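Local coordinates for superoxide dismutase (Anaplasma phagocytophilum, PDB 3JS4), which probably converts superoxide radicals into oxygen and hydrogen peroxide by alternately reducing and oxidising an iron ion in its active site, at residues 24-29 with 100-105; 94-99 with 168-173. All coordinates share one frame; numbering follows the deposited sequence.

Interaction 1 (24-29 with 100-105); sequences ELSDLP and NHDFYW. With FE (Fe (III) ion), chain E.
Ser-26 and Asp-102 face each other across water: no direct hydrogen bond joins 24-29 to 100-105, and two waters carry the polar half of the contact. One accepts from Ser-26 N and donates to Asp-102 OD1 (2.7 Å) and to the carbonyl of Glu-24; the other donates to Ser-26 O and again to Asp-102 OD1 (2.9 Å). With two water bonds, OD1 is well satisfied.

The other half is apolar and direct. Leu-28 has CG anti to its carbonyl carbon (chi1 -70°), which swings CD2 over one face of the Trp-105 indole although the CB bond does not aim at the helix. This CH-pi contact is 3.6 Å from the centroid of the five-membered ring and 18° off its normal, while Tyr-104 CD2 lies over the opposite face. Between these two neighbours the indole is also fixed at NE1, which hydrogen-bonds His-50 ND1 of helix 39-60. Pro-29 crosses the base of the Trp-105 side chain at about a right angle, its CD 4.1 Å from Trp-105 CB.

One turn back, His-101 NE2 binds the iron at 2.2 Å, completed by His-45, Asp-186, His-190 and a water. An N-terminal loop packed on helix 89-106 of the alpha-hairpin domain, beside its metal ligand, belongs to the iron/manganese superoxide dismutase fold.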
loop_
_atom_site.group_PDB
_atom_site.type_symbol
_atom_site.label_atom_id
_atom_site.label_comp_id
_atom_site.label_asym_id
_atom_site.label_seq_id
_atom_site.Cartn_x
_atom_site.Cartn_y
_atom_site.Cartn_z
ATOM N N GLU A 24 -12.874 3.645 -11.456
ATOM C CA GLU A 24 -13.852 2.958 -10.630
ATOM C C GLU A 24 -13.224 2.505 -9.332
ATOM O O GLU A 24 -12.007 2.305 -9.250
ATOM C CB GLU A 24 -14.471 1.747 -11.356
ATOM C CG GLU A 24 -15.266 2.136 -12.623
ATOM C CD GLU A 24 -16.056 0.968 -13.226
ATOM O OE1 GLU A 24 -15.727 -0.206 -12.924
ATOM O OE2 GLU A 24 -17.004 1.232 -14.003
ATOM N N LEU A 25 -14.064 2.353 -8.322
ATOM C CA LEU A 25 -13.640 1.749 -7.074
ATOM C C LEU A 25 -13.641 0.215 -7.251
ATOM O O LEU A 25 -14.686 -0.395 -7.396
ATOM C CB LEU A 25 -14.539 2.214 -5.914
ATOM C CG LEU A 25 -14.237 1.687 -4.502
ATOM C CD1 LEU A 25 -12.949 2.305 -3.913
ATOM C CD2 LEU A 25 -15.446 1.941 -3.575
ATOM N N SER A 26 -12.454 -0.387 -7.257
ATOM C CA SER A 26 -12.319 -1.845 -7.468
ATOM C C SER A 26 -12.758 -2.628 -6.243
ATOM O O SER A 26 -12.479 -2.215 -5.115
ATOM C CB SER A 26 -10.870 -2.208 -7.801
ATOM O OG SER A 26 -10.558 -1.719 -9.092
ATOM N N ASP A 27 -13.427 -3.757 -6.474
ATOM C CA ASP A 27 -13.936 -4.607 -5.400
ATOM C C ASP A 27 -12.834 -5.016 -4.440
ATOM O O ASP A 27 -11.713 -5.299 -4.863
ATOM C CB ASP A 27 -14.532 -5.898 -5.965
ATOM C CG ASP A 27 -15.788 -5.665 -6.775
ATOM O OD1 ASP A 27 -16.373 -4.561 -6.721
ATOM O OD2 ASP A 27 -16.185 -6.613 -7.466
ATOM N N LEU A 28 -13.167 -5.071 -3.158
ATOM C CA LEU A 28 -12.294 -5.726 -2.173
ATOM C C LEU A 28 -12.079 -7.215 -2.481
ATOM O O LEU A 28 -12.973 -7.864 -3.014
ATOM C CB LEU A 28 -12.900 -5.607 -0.778
ATOM C CG LEU A 28 -12.906 -4.223 -0.135
ATOM C CD1 LEU A 28 -13.529 -4.324 1.265
ATOM C CD2 LEU A 28 -11.464 -3.621 -0.055
ATOM N N PRO A 29 -10.910 -7.768 -2.110
ATOM C CA PRO A 29 -10.721 -9.207 -2.268
ATOM C C PRO A 29 -11.447 -10.058 -1.208
ATOM O O PRO A 29 -11.325 -11.269 -1.225
ATOM C CB PRO A 29 -9.191 -9.397 -2.152
ATOM C CG PRO A 29 -8.600 -8.074 -1.879
ATOM C CD PRO A 29 -9.712 -7.095 -1.574
ATOM N N ASN A 100 -2.454 3.298 -4.440
ATOM C CA ASN A 100 -1.987 2.869 -3.116
ATOM C C ASN A 100 -3.032 2.082 -2.311
ATOM O O ASN A 100 -2.709 1.095 -1.651
ATOM C CB ASN A 100 -1.587 4.074 -2.268
ATOM C CG ASN A 100 -0.395 4.834 -2.837
ATOM O OD1 ASN A 100 0.380 4.296 -3.618
ATOM N ND2 ASN A 100 -0.244 6.096 -2.418
ATOM N N HIS A 101 -4.266 2.563 -2.297
ATOM C CA HIS A 101 -5.337 1.849 -1.586
ATOM C C HIS A 101 -5.637 0.488 -2.233
ATOM O O HIS A 101 -5.843 -0.497 -1.521
ATOM C CB HIS A 101 -6.607 2.716 -1.474
ATOM C CG HIS A 101 -6.489 3.792 -0.438
ATOM N ND1 HIS A 101 -5.895 5.013 -0.703
ATOM C CD2 HIS A 101 -6.819 3.809 0.878
ATOM C CE1 HIS A 101 -5.916 5.754 0.395
ATOM N NE2 HIS A 101 -6.444 5.039 1.377
ATOM N N ASP A 102 -5.636 0.421 -3.566
ATOM C CA ASP A 102 -5.866 -0.868 -4.240
ATOM C C ASP A 102 -4.783 -1.841 -3.732
ATOM O O ASP A 102 -5.074 -2.999 -3.407
ATOM C CB ASP A 102 -5.769 -0.776 -5.785
ATOM C CG ASP A 102 -6.977 -0.095 -6.458
ATOM O OD1 ASP A 102 -8.051 0.107 -5.851
ATOM O OD2 ASP A 102 -6.841 0.238 -7.659
ATOM N N PHE A 103 -3.541 -1.369 -3.668
ATOM C CA PHE A 103 -2.405 -2.200 -3.255
ATOM C C PHE A 103 -2.555 -2.613 -1.790
ATOM O O PHE A 103 -2.243 -3.757 -1.409
ATOM C CB PHE A 103 -1.092 -1.406 -3.411
ATOM C CG PHE A 103 0.128 -2.277 -3.645
ATOM C CD1 PHE A 103 0.294 -2.947 -4.849
ATOM C CD2 PHE A 103 1.110 -2.409 -2.665
ATOM C CE1 PHE A 103 1.413 -3.759 -5.076
ATOM C CE2 PHE A 103 2.231 -3.197 -2.879
ATOM C CZ PHE A 103 2.393 -3.868 -4.100
ATOM N N TYR A 104 -3.031 -1.671 -0.969
ATOM C CA TYR A 104 -3.208 -1.910 0.465
ATOM C C TYR A 104 -4.217 -3.033 0.693
ATOM O O TYR A 104 -3.987 -3.915 1.533
ATOM C CB TYR A 104 -3.721 -0.622 1.102
ATOM C CG TYR A 104 -4.121 -0.649 2.554
ATOM C CD1 TYR A 104 -3.228 -1.054 3.551
ATOM C CD2 TYR A 104 -5.386 -0.177 2.944
ATOM C CE1 TYR A 104 -3.594 -1.019 4.899
ATOM C CE2 TYR A 104 -5.756 -0.122 4.279
ATOM C CZ TYR A 104 -4.861 -0.534 5.251
ATOM O OH TYR A 104 -5.246 -0.497 6.557
ATOM N N TRP A 105 -5.362 -2.986 0.001
ATOM C CA TRP A 105 -6.354 -4.034 0.228
ATOM C C TRP A 105 -5.829 -5.409 -0.150
ATOM O O TRP A 105 -6.163 -6.402 0.517
ATOM C CB TRP A 105 -7.704 -3.751 -0.482
ATOM C CG TRP A 105 -8.282 -2.377 -0.183
ATOM C CD1 TRP A 105 -8.608 -1.407 -1.096
ATOM C CD2 TRP A 105 -8.598 -1.834 1.106
ATOM N NE1 TRP A 105 -9.109 -0.306 -0.455
ATOM C CE2 TRP A 105 -9.129 -0.539 0.892
ATOM C CE3 TRP A 105 -8.524 -2.337 2.423
ATOM C CZ2 TRP A 105 -9.558 0.281 1.943
ATOM C CZ3 TRP A 105 -8.932 -1.520 3.471
ATOM C CH2 TRP A 105 -9.441 -0.214 3.222
HETATM FE FE FE E . -6.082 5.481 3.507
HETATM O O HOH W 1 -10.170 1.229 -7.023
HETATM O O HOH W 2 -9.746 -1.794 -4.443
HETATM O O HOH W 3 -8.269 -0.808 -9.342
HETATM O O HOH W 4 -4.459 6.906 2.876
#

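Interaction 2 (94-99 with 168-173); sequences NAAQIW and ANADSP. With NA (sodium ion), chain F.
Ala-96 and Gln-97 form a shallow seat on helix 89-106, and Ala-170, at the tip of the loop, fits into it. The two alanine methyls point at each other, CB to CB at 3.8 Å, and the methyl of Ala-96 also rests on the loop backbone, 3.4 Å from Ala-170 O. Ala-96 and Ala-170 carry only methyls, and the backbones come close, with the CA atoms of Gln-97 and Ala-170 5.7 Å apart.

Gln-97 starts out along the helix flank and then folds round the loop. Its side chain bends at chi2 (-69°), which brings the amide alongside Ala-170, with OE1 3.6 Å from Ala-170 CA and CG 3.8 Å from its CB. These are van der Waals contacts; the polar ends are served elsewhere. OE1 accepts from Asn-100 ND2, one turn further along the helix, and NE2 bonds the hydroxyl of Tyr-53 on helix 39-60, so the amide is gripped at both ends and its rotation is probably fixed. The Gln-97 side chain also touches Trp-188, and its nearest atom is about 5 Å from the bound iron.

The loop presents Ala-170 through a type II' beta turn from Ala-168 to Asp-171, closed by Asp-171 N to Ala-168 O at 2.9 Å. Asn-169 takes the positive-phi corner, and its carbonyl accepts from Trp-188 NE1. Farther on, Pro-173 O binds the sodium ion at 2.4 Å, together with Thr-176 O, Gln-179 O and two waters.

No hydrogen bond runs directly between 94-99 and 168-173. Van der Waals fit, of methyls and of a glutamine amide lying against the turn, makes this part of the junction between the domains, while the buried glutamine spends its hydrogen bonds in its own domain, consistent with a second-shell residue held firmly beside the iron site.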
loop_
_atom_site.group_PDB
_atom_site.type_symbol
_atom_site.label_atom_id
_atom_site.label_comp_id
_atom_site.label_asym_id
_atom_site.label_seq_id
_atom_site.Cartn_x
_atom_site.Cartn_y
_atom_site.Cartn_z
ATOM N N ASN A 94 -4.470 12.196 -6.298
ATOM C CA ASN A 94 -5.644 11.314 -6.370
ATOM C C ASN A 94 -5.407 9.956 -7.034
ATOM O O ASN A 94 -5.845 8.925 -6.483
ATOM C CB ASN A 94 -6.882 12.037 -6.957
ATOM C CG ASN A 94 -7.400 13.113 -6.011
ATOM O OD1 ASN A 94 -8.185 12.832 -5.102
ATOM N ND2 ASN A 94 -6.904 14.351 -6.184
ATOM N N ALA A 95 -4.725 9.959 -8.188
ATOM C CA ALA A 95 -4.355 8.709 -8.877
ATOM C C ALA A 95 -3.486 7.839 -7.978
ATOM O O ALA A 95 -3.718 6.637 -7.860
ATOM C CB ALA A 95 -3.613 8.996 -10.182
ATOM N N ALA A 96 -2.497 8.460 -7.325
ATOM C CA ALA A 96 -1.573 7.739 -6.456
ATOM C C ALA A 96 -2.322 7.160 -5.274
ATOM O O ALA A 96 -2.107 5.997 -4.897
ATOM C CB ALA A 96 -0.389 8.671 -5.974
ATOM N N GLN A 97 -3.219 7.948 -4.687
ATOM C CA GLN A 97 -4.005 7.409 -3.569
ATOM C C GLN A 97 -4.904 6.254 -3.988
ATOM O O GLN A 97 -5.094 5.303 -3.211
ATOM C CB GLN A 97 -4.764 8.507 -2.799
ATOM C CG GLN A 97 -3.816 9.414 -1.954
ATOM C CD GLN A 97 -3.205 8.679 -0.775
ATOM O OE1 GLN A 97 -2.244 7.923 -0.921
ATOM N NE2 GLN A 97 -3.743 8.918 0.403
ATOM N N ILE A 98 -5.438 6.292 -5.216
ATOM C CA ILE A 98 -6.272 5.156 -5.650
ATOM C C ILE A 98 -5.402 3.903 -5.791
ATOM O O ILE A 98 -5.741 2.819 -5.281
ATOM C CB ILE A 98 -7.013 5.396 -6.986
ATOM C CG1 ILE A 98 -8.011 6.559 -6.891
ATOM C CG2 ILE A 98 -7.755 4.107 -7.390
ATOM C CD1 ILE A 98 -8.468 7.070 -8.315
ATOM N N TRP A 99 -4.281 4.066 -6.491
ATOM C CA TRP A 99 -3.324 2.966 -6.711
ATOM C C TRP A 99 -2.841 2.413 -5.360
ATOM O O TRP A 99 -2.817 1.196 -5.153
ATOM C CB TRP A 99 -2.118 3.446 -7.562
ATOM C CG TRP A 99 -1.229 2.272 -8.040
ATOM C CD1 TRP A 99 -1.255 1.667 -9.285
ATOM C CD2 TRP A 99 -0.214 1.580 -7.282
ATOM N NE1 TRP A 99 -0.332 0.645 -9.333
ATOM C CE2 TRP A 99 0.319 0.567 -8.123
ATOM C CE3 TRP A 99 0.299 1.722 -5.974
ATOM C CZ2 TRP A 99 1.343 -0.307 -7.698
ATOM C CZ3 TRP A 99 1.317 0.846 -5.548
ATOM C CH2 TRP A 99 1.834 -0.152 -6.425
ATOM N N ALA A 168 5.840 9.588 2.358
ATOM C CA ALA A 168 4.922 10.636 2.814
ATOM C C ALA A 168 3.693 10.735 1.905
ATOM O O ALA A 168 3.796 10.591 0.693
ATOM C CB ALA A 168 5.662 12.006 2.867
ATOM N N ASN A 169 2.540 11.008 2.521
ATOM C CA ASN A 169 1.329 11.425 1.818
ATOM C C ASN A 169 0.930 10.419 0.742
ATOM O O ASN A 169 0.535 9.307 1.099
ATOM C CB ASN A 169 1.478 12.863 1.320
ATOM C CG ASN A 169 1.709 13.841 2.466
ATOM O OD1 ASN A 169 1.252 13.619 3.600
ATOM N ND2 ASN A 169 2.405 14.923 2.181
ATOM N N ALA A 170 1.096 10.758 -0.542
ATOM C CA ALA A 170 0.744 9.820 -1.619
ATOM C C ALA A 170 1.929 9.167 -2.362
ATOM O O ALA A 170 1.709 8.382 -3.298
ATOM C CB ALA A 170 -0.214 10.486 -2.648
ATOM N N ASP A 171 3.155 9.483 -1.948
ATOM C CA ASP A 171 4.367 8.937 -2.561
ATOM C C ASP A 171 4.398 7.407 -2.411
ATOM O O ASP A 171 3.875 6.859 -1.444
ATOM C CB ASP A 171 5.621 9.558 -1.917
ATOM C CG ASP A 171 5.782 11.042 -2.243
ATOM O OD1 ASP A 171 4.970 11.614 -3.001
ATOM O OD2 ASP A 171 6.730 11.651 -1.724
ATOM N N SER A 172 5.011 6.736 -3.390
ATOM C CA SER A 172 5.100 5.284 -3.409
ATOM C C SER A 172 6.353 4.868 -4.190
ATOM O O SER A 172 6.990 5.726 -4.853
ATOM C CB SER A 172 3.877 4.667 -4.088
ATOM O OG SER A 172 3.977 4.825 -5.499
ATOM N N PRO A 173 6.699 3.559 -4.133
ATOM C CA PRO A 173 7.815 3.028 -4.912
ATOM C C PRO A 173 7.665 3.205 -6.423
ATOM O O PRO A 173 8.660 3.083 -7.118
ATOM C CB PRO A 173 7.854 1.537 -4.503
ATOM C CG PRO A 173 7.411 1.564 -3.065
ATOM C CD PRO A 173 6.298 2.616 -3.065
HETATM NA NA NA F . 9.784 1.447 -8.435
HETATM O O HOH W 5 11.146 0.281 -9.860
HETATM O O HOH W 6 7.985 0.275 -9.273
#

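Both contacts use helix 89-106, interaction 2 an earlier part of it and interaction 1 the turns that follow, with centres about 13 Å apart. Interaction 1 lies at the surface and stays within the alpha-hairpin range; interaction 2 is buried and reaches across to the C-terminal domain. The chemistry follows: bridging waters and an aromatic face serve the outer contact, direct van der Waals packing of two alanines and a glutamine the inner one. Asn-100 ties them together, since its ND2 probably donates to Ala-170 O (3.1 Å). Within the interaction 1 segment, His-101 reaches the iron, and Gln-97 O of interaction 2 accepts from its ND1.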